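Local coordinates for protein 6-phospho-alpha-glucosidase (Merdibacter massiliensis, PDB 6VC6) that probably hydrolyses the alpha-glucosidic bond of 6-phosphorylated disaccharides, releasing glucose 6-phosphate, with the help of NAD and a manganese ion, at residues 382-394 with 404-416. Sequence-based numbering, arbitrary orientation.
Sequences GLLVQQVSSEKLL and QKALEAFTLNRLI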
loop_
_atom_site.group_PDB
_atom_site.type_symbol
_atom_site.label_atom_id
_atom_site.label_comp_id
_atom_site.label_asym_id
_atom_site.label_seq_id
_atom_site.Cartn_x
_atom_site.Cartn_y
_atom_site.Cartn_z
ATOM N N GLY A 382 -0.536 21.856 -8.023
ATOM C CA GLY A 382 -1.025 22.419 -6.776
ATOM C C GLY A 382 -1.518 21.359 -5.810
ATOM O O GLY A 382 -1.297 21.457 -4.601
ATOM N N LEU A 383 -2.185 20.327 -6.331
ATOM C CA LEU A 383 -2.696 19.264 -5.472
ATOM C C LEU A 383 -1.559 18.450 -4.863
ATOM O O LEU A 383 -1.561 18.167 -3.659
ATOM C CB LEU A 383 -3.639 18.357 -6.263
ATOM C CG LEU A 383 -5.009 18.923 -6.642
ATOM C CD1 LEU A 383 -5.699 18.020 -7.653
ATOM C CD2 LEU A 383 -5.876 19.109 -5.407
ATOM N N LEU A 384 -0.576 18.068 -5.681
ATOM C CA LEU A 384 0.461 17.155 -5.210
ATOM C C LEU A 384 1.467 17.860 -4.308
ATOM O O LEU A 384 1.947 17.272 -3.332
ATOM C CB LEU A 384 1.165 16.505 -6.401
ATOM C CG LEU A 384 0.303 15.552 -7.231
ATOM C CD1 LEU A 384 1.163 14.773 -8.213
ATOM C CD2 LEU A 384 -0.480 14.607 -6.331
ATOM N N VAL A 385 1.805 19.113 -4.618
ATOM C CA VAL A 385 2.747 19.846 -3.775
ATOM C C VAL A 385 2.145 20.097 -2.397
ATOM O O VAL A 385 2.849 20.054 -1.381
ATOM C CB VAL A 385 3.177 21.154 -4.464
ATOM C CG1 VAL A 385 3.938 22.049 -3.499
ATOM C CG2 VAL A 385 4.035 20.847 -5.683
ATOM N N GLN A 386 0.834 20.343 -2.336
ATOM C CA GLN A 386 0.173 20.487 -1.042
ATOM C C GLN A 386 0.256 19.196 -0.237
ATOM O O GLN A 386 0.517 19.224 0.972
ATOM C CB GLN A 386 -1.287 20.901 -1.237
ATOM C CG GLN A 386 -2.112 20.870 0.044
ATOM C CD GLN A 386 -3.588 21.124 -0.198
ATOM O OE1 GLN A 386 -4.077 21.002 -1.321
ATOM N NE2 GLN A 386 -4.306 21.481 0.861
ATOM N N GLN A 387 0.049 18.052 -0.893
ATOM C CA GLN A 387 0.048 16.781 -0.179
ATOM C C GLN A 387 1.460 16.372 0.223
ATOM O O GLN A 387 1.692 15.950 1.362
ATOM C CB GLN A 387 -0.606 15.698 -1.037
ATOM C CG GLN A 387 -0.572 14.310 -0.415
ATOM C CD GLN A 387 -1.413 14.207 0.844
ATOM O OE1 GLN A 387 -2.328 15.003 1.062
ATOM N NE2 GLN A 387 -1.105 13.223 1.680
ATOM N N VAL A 388 2.420 16.489 -0.700
ATOM C CA VAL A 388 3.785 16.073 -0.393
ATOM C C VAL A 388 4.402 16.979 0.666
ATOM O O VAL A 388 5.291 16.553 1.415
ATOM C CB VAL A 388 4.638 16.025 -1.676
ATOM C CG1 VAL A 388 5.049 17.423 -2.113
ATOM C CG2 VAL A 388 5.861 15.142 -1.468
ATOM N N SER A 389 3.943 18.230 0.761
ATOM C CA SER A 389 4.414 19.102 1.830
ATOM C C SER A 389 3.849 18.667 3.175
ATOM O O SER A 389 4.553 18.702 4.191
ATOM C CB SER A 389 4.038 20.553 1.534
ATOM O OG SER A 389 4.568 20.976 0.290
ATOM N N SER A 390 2.581 18.252 3.199
ATOM C CA SER A 390 1.984 17.763 4.437
ATOM C C SER A 390 2.668 16.486 4.909
ATOM O O SER A 390 2.900 16.305 6.110
ATOM C CB SER A 390 0.485 17.531 4.240
ATOM O OG SER A 390 -0.112 17.013 5.415
ATOM N N GLU A 391 3.004 15.592 3.978
ATOM C CA GLU A 391 3.687 14.357 4.352
ATOM C C GLU A 391 5.089 14.637 4.878
ATOM O O GLU A 391 5.516 14.033 5.869
ATOM C CB GLU A 391 3.742 13.406 3.157
ATOM C CG GLU A 391 2.382 13.039 2.585
ATOM C CD GLU A 391 2.494 12.215 1.317
ATOM O OE1 GLU A 391 3.617 12.095 0.784
ATOM O OE2 GLU A 391 1.461 11.689 0.851
ATOM N N LYS A 392 5.817 15.550 4.233
ATOM C CA LYS A 392 7.176 15.848 4.674
ATOM C C LYS A 392 7.186 16.583 6.009
ATOM O O LYS A 392 8.127 16.424 6.794
ATOM C CB LYS A 392 7.908 16.662 3.608
ATOM C CG LYS A 392 8.351 15.835 2.411
ATOM C CD LYS A 392 8.899 16.713 1.300
ATOM C CE LYS A 392 9.517 15.871 0.194
ATOM N NZ LYS A 392 10.695 15.096 0.677
ATOM N N LEU A 393 6.156 17.386 6.284
ATOM C CA LEU A 393 6.054 18.020 7.594
ATOM C C LEU A 393 5.730 17.004 8.681
ATOM O O LEU A 393 6.125 17.189 9.837
ATOM C CB LEU A 393 4.996 19.123 7.565
ATOM C CG LEU A 393 5.360 20.405 6.811
ATOM C CD1 LEU A 393 4.109 21.201 6.476
ATOM C CD2 LEU A 393 6.339 21.246 7.615
ATOM N N LEU A 394 5.021 15.927 8.333
ATOM C CA LEU A 394 4.665 14.924 9.330
ATOM C C LEU A 394 5.895 14.158 9.806
ATOM O O LEU A 394 6.124 14.022 11.014
ATOM C CB LEU A 394 3.621 13.963 8.763
ATOM C CG LEU A 394 3.114 12.919 9.758
ATOM C CD1 LEU A 394 2.259 13.573 10.836
ATOM C CD2 LEU A 394 2.343 11.820 9.046
ATOM N N GLN A 404 4.761 21.233 16.846
ATOM C CA GLN A 404 4.479 22.296 15.887
ATOM C C GLN A 404 4.514 21.778 14.455
ATOM O O GLN A 404 3.704 22.192 13.617
ATOM C CB GLN A 404 5.477 23.439 16.072
ATOM C CG GLN A 404 5.270 24.610 15.127
ATOM C CD GLN A 404 3.931 25.291 15.331
ATOM O OE1 GLN A 404 3.458 25.433 16.459
ATOM N NE2 GLN A 404 3.311 25.715 14.237
ATOM N N LYS A 405 5.445 20.869 14.154
ATOM C CA LYS A 405 5.503 20.294 12.814
ATOM C C LYS A 405 4.270 19.445 12.526
ATOM O O LYS A 405 3.745 19.463 11.407
ATOM C CB LYS A 405 6.777 19.465 12.652
ATOM C CG LYS A 405 8.024 20.286 12.378
ATOM C CD LYS A 405 7.853 21.153 11.142
ATOM C CE LYS A 405 9.067 22.041 10.918
ATOM N NZ LYS A 405 10.062 21.405 10.014
ATOM N N ALA A 406 3.794 18.699 13.526
ATOM C CA ALA A 406 2.592 17.893 13.339
ATOM C C ALA A 406 1.366 18.772 13.131
ATOM O O ALA A 406 0.488 18.444 12.324
ATOM C CB ALA A 406 2.393 16.962 14.533
ATOM N N LEU A 407 1.287 19.895 13.851
ATOM C CA LEU A 407 0.156 20.802 13.686
ATOM C C LEU A 407 0.132 21.404 12.287
ATOM O O LEU A 407 -0.935 21.528 11.673
ATOM C CB LEU A 407 0.209 21.904 14.744
ATOM C CG LEU A 407 -0.858 22.994 14.637
ATOM C CD1 LEU A 407 -2.245 22.413 14.868
ATOM C CD2 LEU A 407 -0.574 24.122 15.616
ATOM N N GLU A 408 1.301 21.783 11.764
ATOM C CA GLU A 408 1.358 22.342 10.417
ATOM C C GLU A 408 1.035 21.286 9.368
ATOM O O GLU A 408 0.405 21.590 8.348
ATOM C CB GLU A 408 2.734 22.956 10.165
ATOM C CG GLU A 408 3.032 24.169 11.035
ATOM C CD GLU A 408 4.491 24.583 10.994
ATOM O OE1 GLU A 408 5.272 23.947 10.255
ATOM O OE2 GLU A 408 4.855 25.545 11.702
ATOM N N ALA A 409 1.454 20.040 9.601
ATOM C CA ALA A 409 1.111 18.963 8.679
ATOM C C ALA A 409 -0.389 18.704 8.669
ATOM O O ALA A 409 -0.984 18.505 7.603
ATOM C CB ALA A 409 1.874 17.691 9.049
ATOM N N PHE A 410 -1.017 18.704 9.847
ATOM C CA PHE A 410 -2.462 18.513 9.918
ATOM C C PHE A 410 -3.205 19.682 9.281
ATOM O O PHE A 410 -4.159 19.477 8.523
ATOM C CB PHE A 410 -2.895 18.337 11.374
ATOM C CG PHE A 410 -2.802 16.922 11.875
ATOM C CD1 PHE A 410 -1.620 16.206 11.766
ATOM C CD2 PHE A 410 -3.896 16.311 12.468
ATOM C CE1 PHE A 410 -1.533 14.907 12.232
ATOM C CE2 PHE A 410 -3.815 15.012 12.935
ATOM C CZ PHE A 410 -2.633 14.308 12.817
ATOM N N THR A 411 -2.775 20.913 9.574
ATOM C CA THR A 411 -3.460 22.089 9.044
ATOM C C THR A 411 -3.376 22.145 7.524
ATOM O O THR A 411 -4.372 22.430 6.847
ATOM C CB THR A 411 -2.866 23.360 9.654
ATOM O OG1 THR A 411 -3.084 23.363 11.070
ATOM C CG2 THR A 411 -3.506 24.601 9.044
ATOM N N LEU A 412 -2.195 21.866 6.969
ATOM C CA LEU A 412 -2.000 21.991 5.529
ATOM C C LEU A 412 -2.781 20.939 4.752
ATOM O O LEU A 412 -3.220 21.204 3.627
ATOM C CB LEU A 412 -0.510 21.896 5.199
ATOM C CG LEU A 412 -0.091 21.960 3.730
ATOM C CD1 LEU A 412 -0.638 23.208 3.061
ATOM C CD2 LEU A 412 1.422 21.906 3.614
ATOM N N ASN A 413 -2.972 19.754 5.332
ATOM C CA ASN A 413 -3.573 18.643 4.604
ATOM C C ASN A 413 -4.969 19.001 4.105
ATOM O O ASN A 413 -5.733 19.696 4.780
ATOM C CB ASN A 413 -3.634 17.399 5.492
ATOM C CG ASN A 413 -4.031 16.154 4.722
ATOM O OD1 ASN A 413 -5.206 15.941 4.426
ATOM N ND2 ASN A 413 -3.047 15.325 4.391
ATOM N N ARG A 414 -5.294 18.508 2.908
ATOM C CA ARG A 414 -6.541 18.883 2.250
ATOM C C ARG A 414 -7.764 18.350 2.985
ATOM O O ARG A 414 -8.826 18.980 2.951
ATOM C CB ARG A 414 -6.535 18.379 0.807
ATOM C CG ARG A 414 -7.232 19.299 -0.172
ATOM C CD ARG A 414 -7.108 18.783 -1.597
ATOM N NE ARG A 414 -8.183 19.287 -2.446
ATOM C CZ ARG A 414 -8.222 20.514 -2.954
ATOM N NH1 ARG A 414 -7.241 21.371 -2.703
ATOM N NH2 ARG A 414 -9.244 20.886 -3.713
ATOM N N LEU A 415 -7.641 17.202 3.646
ATOM C CA LEU A 415 -8.775 16.570 4.305
ATOM C C LEU A 415 -8.995 17.067 5.730
ATOM O O LEU A 415 -9.927 16.604 6.394
ATOM C CB LEU A 415 -8.601 15.047 4.299
ATOM C CG LEU A 415 -8.360 14.442 2.911
ATOM C CD1 LEU A 415 -8.370 12.922 2.962
ATOM C CD2 LEU A 415 -9.388 14.953 1.911
ATOM N N ILE A 416 -8.175 18.011 6.181
ATOM C CA ILE A 416 -8.412 18.699 7.443
ATOM C C ILE A 416 -8.635 20.195 7.231
ATOM O O ILE A 416 -9.681 20.720 7.561
ATOM C CB ILE A 416 -7.263 18.460 8.434
ATOM C CG1 ILE A 416 -7.316 17.026 8.949
ATOM C CG2 ILE A 416 -7.328 19.447 9.587
ATOM C CD1 ILE A 416 -7.328 15.993 7.859
HETATM O O HOH W 1 -3.332 17.698 0.855
HETATM O O HOH W 2 -3.794 12.735 3.333
#
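The amide NE2 of Gln386 donates to the backbone O of Leu412, 3.0 Å away and nearly in line with the carbonyl (173° at O), in the last turn of helix 403-412. An extended chain with CG anti to the backbone N (chi1 171°) carries the amide there, and on its other side OE1 takes a weak bond from Arg414 NH1 at 3.5 Å. OE1 lies in the plane of the guanidinium, at its edge, the two flat groups almost perpendicular, while Leu383 CD2 lies over the centre of one face; Arg414 NE is bonded to the backbone O of Tyr267. With an alanine in place of Gln386, Leu412 O would probably lose this donor and the guanidinium its weak tie at the edge. One turn on, Ser390 OG donates to Ala409 O at 2.8 Å, tilted from the carbonyl plane, and Asn413 N reaches the same oxygen from the opposite face. Helix 378-400 and helix 403-412 form an antiparallel helical hairpin in the C-terminal domain of a family 4 glycoside hydrolase, the axes of the short segments 7.9 Å apart and crossing at -160°. Ser390 and Ala409, whose CA atoms lie 4.5 Å apart, are small, consistent with this close approach, and knobs-into-holes packing flanks them: Leu393 sits among Lys405, Glu408, Ala409 and Leu412, and Leu412 among Gln386, Ser389, Ser390 and Leu393. Past the helix end, Asn413 OD1 accepts from Leu415 N at 2.9 Å, closing an Asx turn. Its ND2 donates to a water that also accepts from Gln387 NE2; a second water donates to Gln387 OE1 and accepts from Arg414 N. Gln387 NE2 further donates to Glu391 OE2 at 3.1 Å, on the anti side of that carboxylate oxygen.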